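Local coordinates for protein D-aminoacyl-tRNA deacylase (PDB 1YQE) that probably hydrolyses D-aminoacyl-tRNAs, releasing the D-amino acid and free tRNA for reuse, as a monomeric enzyme expected to need two zinc ions, at residues Ser78-His92 with Ala153-Lys165. Numbering follows the deposited sequence.
With POP (pyrophosphate 2-), chain B.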
ATOM      1  N   SER A  78       8.510  -4.739   3.228  1.00 19.51           N
ATOM      2  CA  SER A  78       9.673  -4.782   2.362  1.00 21.36           C
ATOM      3  C   SER A  78      10.501  -3.511   2.396  1.00 21.80           C
ATOM      4  O   SER A  78      10.107  -2.501   2.970  1.00 19.44           O
ATOM      5  CB  SER A  78       9.214  -5.044   0.922  1.00 23.95           C
ATOM      6  OG  SER A  78      10.212  -4.668  -0.016  1.00 26.72           O
ATOM      7  N   ARG A  79      11.668  -3.578   1.775  1.00 22.32           N
ATOM      8  CA  ARG A  79      12.535  -2.422   1.699  1.00 22.38           C
ATOM      9  C   ARG A  79      12.090  -1.621   0.480  1.00 20.49           C
ATOM     10  O   ARG A  79      11.346  -2.125  -0.369  1.00 18.97           O
ATOM     11  CB  ARG A  79      13.986  -2.866   1.510  1.00 24.70           C
ATOM     12  CG  ARG A  79      14.203  -3.712   0.266  1.00 30.18           C
ATOM     13  CD  ARG A  79      15.661  -4.117   0.122  1.00 31.81           C
ATOM     14  NE  ARG A  79      15.846  -5.139  -0.902  1.00 35.49           N
ATOM     15  CZ  ARG A  79      15.652  -4.949  -2.201  1.00 37.62           C
ATOM     16  NH1 ARG A  79      15.266  -3.763  -2.651  1.00 39.67           N
ATOM     17  NH2 ARG A  79      15.837  -5.948  -3.052  1.00 38.67           N
ATOM     18  N   HIS A  80      12.526  -0.370   0.411  1.00 19.08           N
ATOM     19  CA  HIS A  80      12.226   0.482  -0.731  1.00 22.12           C
ATOM     20  C   HIS A  80      13.570   0.982  -1.248  1.00 22.70           C
ATOM     21  O   HIS A  80      14.342   1.577  -0.499  1.00 22.45           O
ATOM     22  CB  HIS A  80      11.351   1.676  -0.337  1.00 20.36           C
ATOM     23  CG  HIS A  80      11.248   2.718  -1.409  1.00 22.91           C
ATOM     24  ND1 HIS A  80      10.729   2.452  -2.658  1.00 23.53           N
ATOM     25  CD2 HIS A  80      11.657   4.010  -1.439  1.00 22.81           C
ATOM     26  CE1 HIS A  80      10.826   3.532  -3.412  1.00 24.42           C
ATOM     27  NE2 HIS A  80      11.386   4.492  -2.697  1.00 25.14           N
ATOM     28  N   SER A  81      13.852   0.727  -2.521  1.00 24.30           N
ATOM     29  CA  SER A  81      15.113   1.159  -3.107  1.00 25.80           C
ATOM     30  C   SER A  81      14.895   2.365  -4.017  1.00 26.73           C
ATOM     31  O   SER A  81      14.036   2.342  -4.892  1.00 27.52           O
ATOM     32  CB  SER A  81      15.742   0.009  -3.902  1.00 28.66           C
ATOM     33  OG  SER A  81      17.012   0.377  -4.411  1.00 31.01           O
ATOM     34  N   SER A  82      15.670   3.421  -3.800  1.00 28.22           N
ATOM     35  CA  SER A  82      15.546   4.623  -4.612  1.00 30.26           C
ATOM     36  C   SER A  82      16.891   5.309  -4.777  1.00 30.93           C
ATOM     37  O   SER A  82      17.723   5.295  -3.867  1.00 29.27           O
ATOM     38  CB  SER A  82      14.549   5.596  -3.981  1.00 31.39           C
ATOM     39  OG  SER A  82      14.402   6.757  -4.782  1.00 32.70           O
ATOM     40  N   LYS A  83      17.094   5.906  -5.948  1.00 32.12           N
ATOM     41  CA  LYS A  83      18.335   6.600  -6.254  1.00 32.96           C
ATOM     42  C   LYS A  83      18.446   7.937  -5.527  1.00 33.63           C
ATOM     43  O   LYS A  83      19.520   8.538  -5.496  1.00 35.13           O
ATOM     44  CB  LYS A  83      18.451   6.817  -7.769  1.00 35.01           C
ATOM     45  CG  LYS A  83      17.257   7.523  -8.398  1.00 35.84           C
ATOM     46  CD  LYS A  83      17.414   7.620  -9.908  1.00 37.67           C
ATOM     47  CE  LYS A  83      16.176   8.207 -10.569  1.00 39.47           C
ATOM     48  NZ  LYS A  83      15.935   9.624 -10.178  1.00 41.90           N
ATOM     49  N   ASP A  84      17.343   8.408  -4.949  1.00 33.05           N
ATOM     50  CA  ASP A  84      17.372   9.673  -4.226  1.00 32.39           C
ATOM     51  C   ASP A  84      18.017   9.496  -2.856  1.00 31.63           C
ATOM     52  O   ASP A  84      18.367  10.471  -2.197  1.00 32.03           O
ATOM     53  CB  ASP A  84      15.962  10.266  -4.072  1.00 33.02           C
ATOM     54  CG  ASP A  84      15.001   9.345  -3.333  1.00 35.80           C
ATOM     55  OD1 ASP A  84      15.371   8.796  -2.269  1.00 33.71           O
ATOM     56  OD2 ASP A  84      13.856   9.184  -3.813  1.00 37.14           O
ATOM     57  N   GLY A  85      18.166   8.245  -2.435  1.00 31.30           N
ATOM     58  CA  GLY A  85      18.787   7.953  -1.154  1.00 32.60           C
ATOM     59  C   GLY A  85      18.138   8.570   0.073  1.00 33.36           C
ATOM     60  O   GLY A  85      18.733   8.572   1.150  1.00 35.07           O
ATOM     61  N   ARG A  86      16.923   9.089  -0.077  1.00 32.31           N
ATOM     62  CA  ARG A  86      16.214   9.706   1.042  1.00 30.95           C
ATOM     63  C   ARG A  86      15.783   8.677   2.083  1.00 29.61           C
ATOM     64  O   ARG A  86      15.533   7.517   1.754  1.00 32.33           O
ATOM     65  CB  ARG A  86      14.971  10.442   0.537  1.00 33.70           C
ATOM     66  CG  ARG A  86      15.247  11.652  -0.337  1.00 34.95           C
ATOM     67  CD  ARG A  86      13.952  12.157  -0.947  1.00 37.94           C
ATOM     68  NE  ARG A  86      12.918  12.325   0.068  1.00 41.45           N
ATOM     69  CZ  ARG A  86      11.658  12.660  -0.188  1.00 42.73           C
ATOM     70  NH1 ARG A  86      11.263  12.866  -1.437  1.00 44.18           N
ATOM     71  NH2 ARG A  86      10.790  12.787   0.810  1.00 44.74           N
ATOM     72  N   LYS A  87      15.698   9.102   3.340  1.00 25.45           N
ATOM     73  CA  LYS A  87      15.262   8.210   4.410  1.00 23.78           C
ATOM     74  C   LYS A  87      13.748   8.366   4.493  1.00 21.36           C
ATOM     75  O   LYS A  87      13.242   9.410   4.912  1.00 18.46           O
ATOM     76  CB  LYS A  87      15.912   8.606   5.741  1.00 25.50           C
ATOM     77  CG  LYS A  87      17.426   8.425   5.777  1.00 28.09           C
ATOM     78  CD  LYS A  87      17.987   8.803   7.142  1.00 29.08           C
ATOM     79  CE  LYS A  87      19.489   8.580   7.214  1.00 32.15           C
ATOM     80  NZ  LYS A  87      19.843   7.135   7.105  1.00 36.88           N
ATOM     81  N   ILE A  88      13.018   7.332   4.086  1.00 20.05           N
ATOM     82  CA  ILE A  88      11.569   7.415   4.090  1.00 19.96           C
ATOM     83  C   ILE A  88      10.830   6.139   4.456  1.00 18.76           C
ATOM     84  O   ILE A  88      11.367   5.036   4.368  1.00 19.99           O
ATOM     85  CB  ILE A  88      11.037   7.858   2.700  1.00 21.50           C
ATOM     86  CG1 ILE A  88      11.649   6.976   1.612  1.00 22.59           C
ATOM     87  CG2 ILE A  88      11.364   9.330   2.443  1.00 25.74           C
ATOM     88  CD1 ILE A  88      11.184   7.318   0.203  1.00 23.29           C
ATOM     89  N   PHE A  89       9.589   6.327   4.887  1.00 16.91           N
ATOM     90  CA  PHE A  89       8.679   5.236   5.209  1.00 17.58           C
ATOM     91  C   PHE A  89       7.657   5.391   4.084  1.00 14.66           C
ATOM     92  O   PHE A  89       7.160   6.492   3.868  1.00 16.08           O
ATOM     93  CB  PHE A  89       7.972   5.480   6.546  1.00 16.49           C
ATOM     94  CG  PHE A  89       8.864   5.358   7.745  1.00 19.12           C
ATOM     95  CD1 PHE A  89       9.436   4.137   8.082  1.00 20.94           C
ATOM     96  CD2 PHE A  89       9.106   6.461   8.559  1.00 19.73           C
ATOM     97  CE1 PHE A  89      10.238   4.007   9.217  1.00 22.19           C
ATOM     98  CE2 PHE A  89       9.906   6.343   9.699  1.00 18.84           C
ATOM     99  CZ  PHE A  89      10.471   5.114  10.026  1.00 20.09           C
ATOM    100  N   THR A  90       7.347   4.329   3.352  1.00 14.99           N
ATOM    101  CA  THR A  90       6.372   4.482   2.281  1.00 14.37           C
ATOM    102  C   THR A  90       5.251   3.458   2.313  1.00 14.36           C
ATOM    103  O   THR A  90       5.338   2.424   2.978  1.00 14.52           O
ATOM    104  CB  THR A  90       7.028   4.409   0.880  1.00 16.65           C
ATOM    105  OG1 THR A  90       7.421   3.058   0.604  1.00 16.57           O
ATOM    106  CG2 THR A  90       8.254   5.316   0.811  1.00 14.09           C
ATOM    107  N   VAL A  91       4.185   3.789   1.596  1.00 13.57           N
ATOM    108  CA  VAL A  91       3.022   2.931   1.455  1.00 13.39           C
ATOM    109  C   VAL A  91       2.555   3.036   0.010  1.00 13.84           C
ATOM    110  O   VAL A  91       2.547   4.125  -0.577  1.00 14.04           O
ATOM    111  CB  VAL A  91       1.861   3.367   2.378  1.00 13.39           C
ATOM    112  CG1 VAL A  91       0.613   2.546   2.074  1.00 13.73           C
ATOM    113  CG2 VAL A  91       2.258   3.178   3.835  1.00 13.26           C
ATOM    114  N   HIS A  92       2.195   1.896  -0.570  1.00 13.39           N
ATOM    115  CA  HIS A  92       1.687   1.863  -1.933  1.00 13.27           C
ATOM    116  C   HIS A  92       1.090   0.497  -2.211  1.00 12.90           C
ATOM    117  O   HIS A  92       1.355  -0.470  -1.491  1.00 14.66           O
ATOM    118  CB  HIS A  92       2.796   2.138  -2.958  1.00 13.61           C
ATOM    119  CG  HIS A  92       3.633   0.937  -3.293  1.00 15.33           C
ATOM    120  ND1 HIS A  92       4.725   0.554  -2.545  1.00 14.35           N
ATOM    121  CD2 HIS A  92       3.544   0.046  -4.312  1.00 13.59           C
ATOM    122  CE1 HIS A  92       5.275  -0.519  -3.089  1.00 14.67           C
ATOM    123  NE2 HIS A  92       4.577  -0.847  -4.162  1.00 14.80           N
ATOM    124  N   ALA A 153      -1.209  -4.212   0.421  1.00 14.56           N
ATOM    125  CA  ALA A 153      -0.432  -2.987   0.274  1.00 15.58           C
ATOM    126  C   ALA A 153       0.990  -3.273   0.733  1.00 15.86           C
ATOM    127  O   ALA A 153       1.235  -4.254   1.443  1.00 15.74           O
ATOM    128  CB  ALA A 153      -1.046  -1.851   1.109  1.00 15.29           C
ATOM    129  N   PHE A 154       1.925  -2.428   0.306  1.00 14.36           N
ATOM    130  CA  PHE A 154       3.323  -2.567   0.680  1.00 13.67           C
ATOM    131  C   PHE A 154       3.694  -1.484   1.688  1.00 14.84           C
ATOM    132  O   PHE A 154       3.422  -0.301   1.471  1.00 17.35           O
ATOM    133  CB  PHE A 154       4.235  -2.436  -0.546  1.00 13.75           C
ATOM    134  CG  PHE A 154       4.363  -3.702  -1.345  1.00 14.26           C
ATOM    135  CD1 PHE A 154       3.280  -4.207  -2.055  1.00 15.43           C
ATOM    136  CD2 PHE A 154       5.571  -4.388  -1.385  1.00 15.28           C
ATOM    137  CE1 PHE A 154       3.403  -5.384  -2.799  1.00 16.95           C
ATOM    138  CE2 PHE A 154       5.702  -5.558  -2.122  1.00 16.24           C
ATOM    139  CZ  PHE A 154       4.615  -6.057  -2.830  1.00 15.56           C
ATOM    140  N   TYR A 155       4.302  -1.909   2.788  1.00 12.34           N
ATOM    141  CA  TYR A 155       4.739  -1.019   3.858  1.00 13.39           C
ATOM    142  C   TYR A 155       6.252  -1.148   3.846  1.00 13.36           C
ATOM    143  O   TYR A 155       6.787  -2.204   4.174  1.00 14.46           O
ATOM    144  CB  TYR A 155       4.137  -1.492   5.181  1.00 10.74           C
ATOM    145  CG  TYR A 155       2.629  -1.605   5.108  1.00 12.12           C
ATOM    146  CD1 TYR A 155       2.014  -2.692   4.476  1.00 13.03           C
ATOM    147  CD2 TYR A 155       1.818  -0.589   5.601  1.00 12.56           C
ATOM    148  CE1 TYR A 155       0.619  -2.751   4.335  1.00 13.91           C
ATOM    149  CE2 TYR A 155       0.442  -0.636   5.469  1.00 15.01           C
ATOM    150  CZ  TYR A 155      -0.156  -1.715   4.836  1.00 15.45           C
ATOM    151  OH  TYR A 155      -1.525  -1.730   4.711  1.00 11.41           O
ATOM    152  N   GLU A 156       6.940  -0.074   3.467  1.00 13.20           N
ATOM    153  CA  GLU A 156       8.385  -0.141   3.329  1.00 14.70           C
ATOM    154  C   GLU A 156       9.217   0.906   4.057  1.00 14.09           C
ATOM    155  O   GLU A 156       8.698   1.873   4.616  1.00 13.31           O
ATOM    156  CB  GLU A 156       8.729  -0.089   1.836  1.00 14.29           C
ATOM    157  CG  GLU A 156       7.776  -0.904   0.969  1.00 16.53           C
ATOM    158  CD  GLU A 156       8.048  -0.771  -0.520  1.00 18.14           C
ATOM    159  OE1 GLU A 156       8.535   0.297  -0.957  1.00 15.79           O
ATOM    160  OE2 GLU A 156       7.761  -1.734  -1.256  1.00 15.81           O
ATOM    161  N   ILE A 157      10.528   0.682   4.012  1.00 15.33           N
ATOM    162  CA  ILE A 157      11.527   1.560   4.604  1.00 14.75           C
ATOM    163  C   ILE A 157      12.523   1.862   3.491  1.00 14.57           C
ATOM    164  O   ILE A 157      13.090   0.933   2.908  1.00 16.33           O
ATOM    165  CB  ILE A 157      12.294   0.861   5.739  1.00 15.49           C
ATOM    166  CG1 ILE A 157      11.330   0.459   6.852  1.00 15.71           C
ATOM    167  CG2 ILE A 157      13.380   1.780   6.278  1.00 16.36           C
ATOM    168  CD1 ILE A 157      12.000  -0.302   7.980  1.00 19.30           C
ATOM    169  N   GLY A 158      12.707   3.116   3.152  1.00 16.58           N
ATOM    170  CA  GLY A 158      13.963   3.326   2.451  1.00 16.20           C
ATOM    171  C   GLY A 158      14.787   4.559   2.785  1.00 17.10           C
ATOM    172  O   GLY A 158      14.607   5.202   3.820  1.00 17.28           O
ATOM    173  N   SER A 159      15.800   4.442   1.710  1.00 26.12           N
ATOM    174  CA  SER A 159      15.880   4.119   0.286  1.00 25.46           C
ATOM    175  C   SER A 159      17.119   3.295  -0.046  1.00 26.60           C
ATOM    176  O   SER A 159      17.265   2.811  -1.171  1.00 26.03           O
ATOM    177  CB  SER A 159      15.886   5.398  -0.557  1.00 23.54           C
ATOM    178  OG  SER A 159      14.631   6.053  -0.503  1.00 23.03           O
ATOM    179  N   THR A 160      18.008   3.138   0.929  1.00 26.39           N
ATOM    180  CA  THR A 160      19.230   2.370   0.724  1.00 28.10           C
ATOM    181  C   THR A 160      19.455   1.377   1.856  1.00 31.16           C
ATOM    182  O   THR A 160      18.671   1.307   2.806  1.00 30.20           O
ATOM    183  CB  THR A 160      20.472   3.285   0.648  1.00 27.98           C
ATOM    184  OG1 THR A 160      20.874   3.667   1.973  1.00 25.87           O
ATOM    185  CG2 THR A 160      20.160   4.535  -0.164  1.00 26.52           C
ATOM    186  N   GLU A 161      20.544   0.624   1.745  1.00 32.93           N
ATOM    187  CA  GLU A 161      20.917  -0.378   2.735  1.00 34.19           C
ATOM    188  C   GLU A 161      21.054   0.232   4.129  1.00 33.74           C
ATOM    189  O   GLU A 161      20.802  -0.430   5.134  1.00 32.79           O
ATOM    190  CB  GLU A 161      22.238  -1.038   2.327  1.00 36.82           C
ATOM    191  CG  GLU A 161      22.601  -2.272   3.135  1.00 39.73           C
ATOM    192  CD  GLU A 161      21.627  -3.415   2.920  1.00 40.79           C
ATOM    193  OE1 GLU A 161      21.496  -3.879   1.767  1.00 44.04           O
ATOM    194  OE2 GLU A 161      20.995  -3.852   3.905  1.00 41.99           O
ATOM    195  N   GLU A 162      21.464   1.493   4.189  1.00 34.51           N
ATOM    196  CA  GLU A 162      21.611   2.167   5.472  1.00 35.58           C
ATOM    197  C   GLU A 162      20.287   2.150   6.225  1.00 34.85           C
ATOM    198  O   GLU A 162      20.245   1.898   7.433  1.00 35.64           O
ATOM    199  CB  GLU A 162      22.067   3.612   5.269  1.00 38.99           C
ATOM    200  CG  GLU A 162      23.571   3.773   5.172  1.00 45.72           C
ATOM    201  CD  GLU A 162      24.281   3.269   6.413  1.00 48.60           C
ATOM    202  OE1 GLU A 162      23.902   3.695   7.528  1.00 50.36           O
ATOM    203  OE2 GLU A 162      25.218   2.450   6.277  1.00 50.66           O
ATOM    204  N   GLU A 163      19.205   2.414   5.503  1.00 31.98           N
ATOM    205  CA  GLU A 163      17.880   2.434   6.106  1.00 29.41           C
ATOM    206  C   GLU A 163      17.298   1.031   6.279  1.00 27.67           C
ATOM    207  O   GLU A 163      16.592   0.767   7.251  1.00 26.23           O
ATOM    208  CB  GLU A 163      16.930   3.288   5.261  1.00 28.88           C
ATOM    209  CG  GLU A 163      17.295   4.765   5.183  1.00 28.90           C
ATOM    210  CD  GLU A 163      18.560   5.022   4.383  1.00 31.11           C
ATOM    211  OE1 GLU A 163      18.632   4.566   3.224  1.00 28.56           O
ATOM    212  OE2 GLU A 163      19.479   5.689   4.910  1.00 30.99           O
ATOM    213  N   TRP A 164      17.595   0.132   5.347  1.00 26.67           N
ATOM    214  CA  TRP A 164      17.070  -1.227   5.433  1.00 27.99           C
ATOM    215  C   TRP A 164      17.575  -1.952   6.679  1.00 28.53           C
ATOM    216  O   TRP A 164      16.876  -2.789   7.250  1.00 27.57           O
ATOM    217  CB  TRP A 164      17.448  -2.039   4.191  1.00 27.63           C
ATOM    218  CG  TRP A 164      17.146  -1.368   2.880  1.00 27.02           C
ATOM    219  CD1 TRP A 164      16.201  -0.409   2.638  1.00 27.36           C
ATOM    220  CD2 TRP A 164      17.793  -1.619   1.628  1.00 27.85           C
ATOM    221  NE1 TRP A 164      16.223  -0.044   1.310  1.00 27.11           N
ATOM    222  CE2 TRP A 164      17.191  -0.771   0.668  1.00 26.95           C
ATOM    223  CE3 TRP A 164      18.824  -2.478   1.222  1.00 26.90           C
ATOM    224  CZ2 TRP A 164      17.588  -0.758  -0.673  1.00 28.62           C
ATOM    225  CZ3 TRP A 164      19.219  -2.465  -0.114  1.00 28.59           C
ATOM    226  CH2 TRP A 164      18.601  -1.609  -1.043  1.00 28.09           C
ATOM    227  N   LYS A 165      18.789  -1.627   7.104  1.00 29.54           N
ATOM    228  CA  LYS A 165      19.376  -2.263   8.275  1.00 31.59           C
ATOM    229  C   LYS A 165      19.035  -1.522   9.567  1.00 31.75           C
ATOM    230  O   LYS A 165      19.401  -1.965  10.657  1.00 32.83           O
ATOM    231  CB  LYS A 165      20.897  -2.343   8.121  1.00 34.32           C
ATOM    232  CG  LYS A 165      21.362  -3.171   6.932  1.00 36.41           C
ATOM    233  CD  LYS A 165      22.879  -3.266   6.897  1.00 40.06           C
ATOM    234  CE  LYS A 165      23.355  -4.161   5.764  1.00 42.88           C
ATOM    235  NZ  LYS A 165      22.764  -5.529   5.851  1.00 44.51           N
TER
HETATM  236  P1  POP B3000      12.821  -3.585  -5.018  1.00 83.03           P
HETATM  237  O1  POP B3000      14.203  -2.981  -5.208  1.00 81.98           O
HETATM  238  O2  POP B3000      12.952  -4.823  -4.123  1.00 82.26           O
HETATM  239  O3  POP B3000      12.223  -4.029  -6.345  1.00 82.66           O
HETATM  240  O   POP B3000      11.801  -2.548  -4.214  1.00 82.09           O
HETATM  241  P2  POP B3000      11.101  -1.204  -4.895  1.00 82.67           P
HETATM  242  O4  POP B3000      11.559  -0.944  -6.305  1.00 81.93           O
HETATM  243  O5  POP B3000      11.397  -0.012  -4.046  1.00 81.57           O
HETATM  244  O6  POP B3000       9.527  -1.523  -4.789  1.00 82.05           O
HETATM  245  O   HOH W   1       8.481   0.759  -3.499  1.00 28.30           O
HETATM  246  O   HOH W   2      19.592   1.876  -2.831  1.00 33.63           O
HETATM  247  O   HOH W   3      20.778   7.546   2.857  1.00 37.39           O
HETATM  248  O   HOH W   4       6.191   2.265   5.891  1.00 15.86           O
HETATM  249  O   HOH W   5       5.489   1.231  -0.143  1.00 16.47           O
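Ile88, Thr90 and His92 form antiparallel hydrogen-bonded pairs with Gly158, Glu156 and Phe154 in a mixed beta-sheet, a worked example of an interior strand paired regularly on one edge and only loosely on the other. Against 88-92 strand 153-159 keeps this regular register. Beside Ser78-Ser81, where the strands run roughly parallel, their axes cross at 43° and the bonding is looser, with bonds such as His80 N to Ile157 O (2.9 Å).

The Arg79 chain, extended from CG to NE and then turned at chi4 (67°), lies over one face of the Trp164 indole, with CD 3.6 Å from the centroid of the six-membered ring. Its guanidinium makes a cation-pi contact there, while NH1 donates a hydrogen bond to O1 of the bound pyrophosphate (2.9 Å). Thr160 C and Glu161 N back the opposite face, and Trp164 NE1 donates in the ring plane to His80 O, so the indole is fixed on three sides. Ser81 N also binds the pyrophosphate, and Glu156 helps line this pocket, its OE1 joined to His80 ND1 through a water.

Polar contacts gather where strand 153-159 runs into helix 161-164. Lys87 NZ bridges to Glu163 OE2 on its anti lone pair (2.7 Å); OE1 takes Thr160 N and OG1, the Glu163 half of a capping box, and also Ser159 N. Ser159, after a cis peptide, turns OG beside its own backbone N (chi1 -69°) and donates to Arg86 O at 2.8 Å.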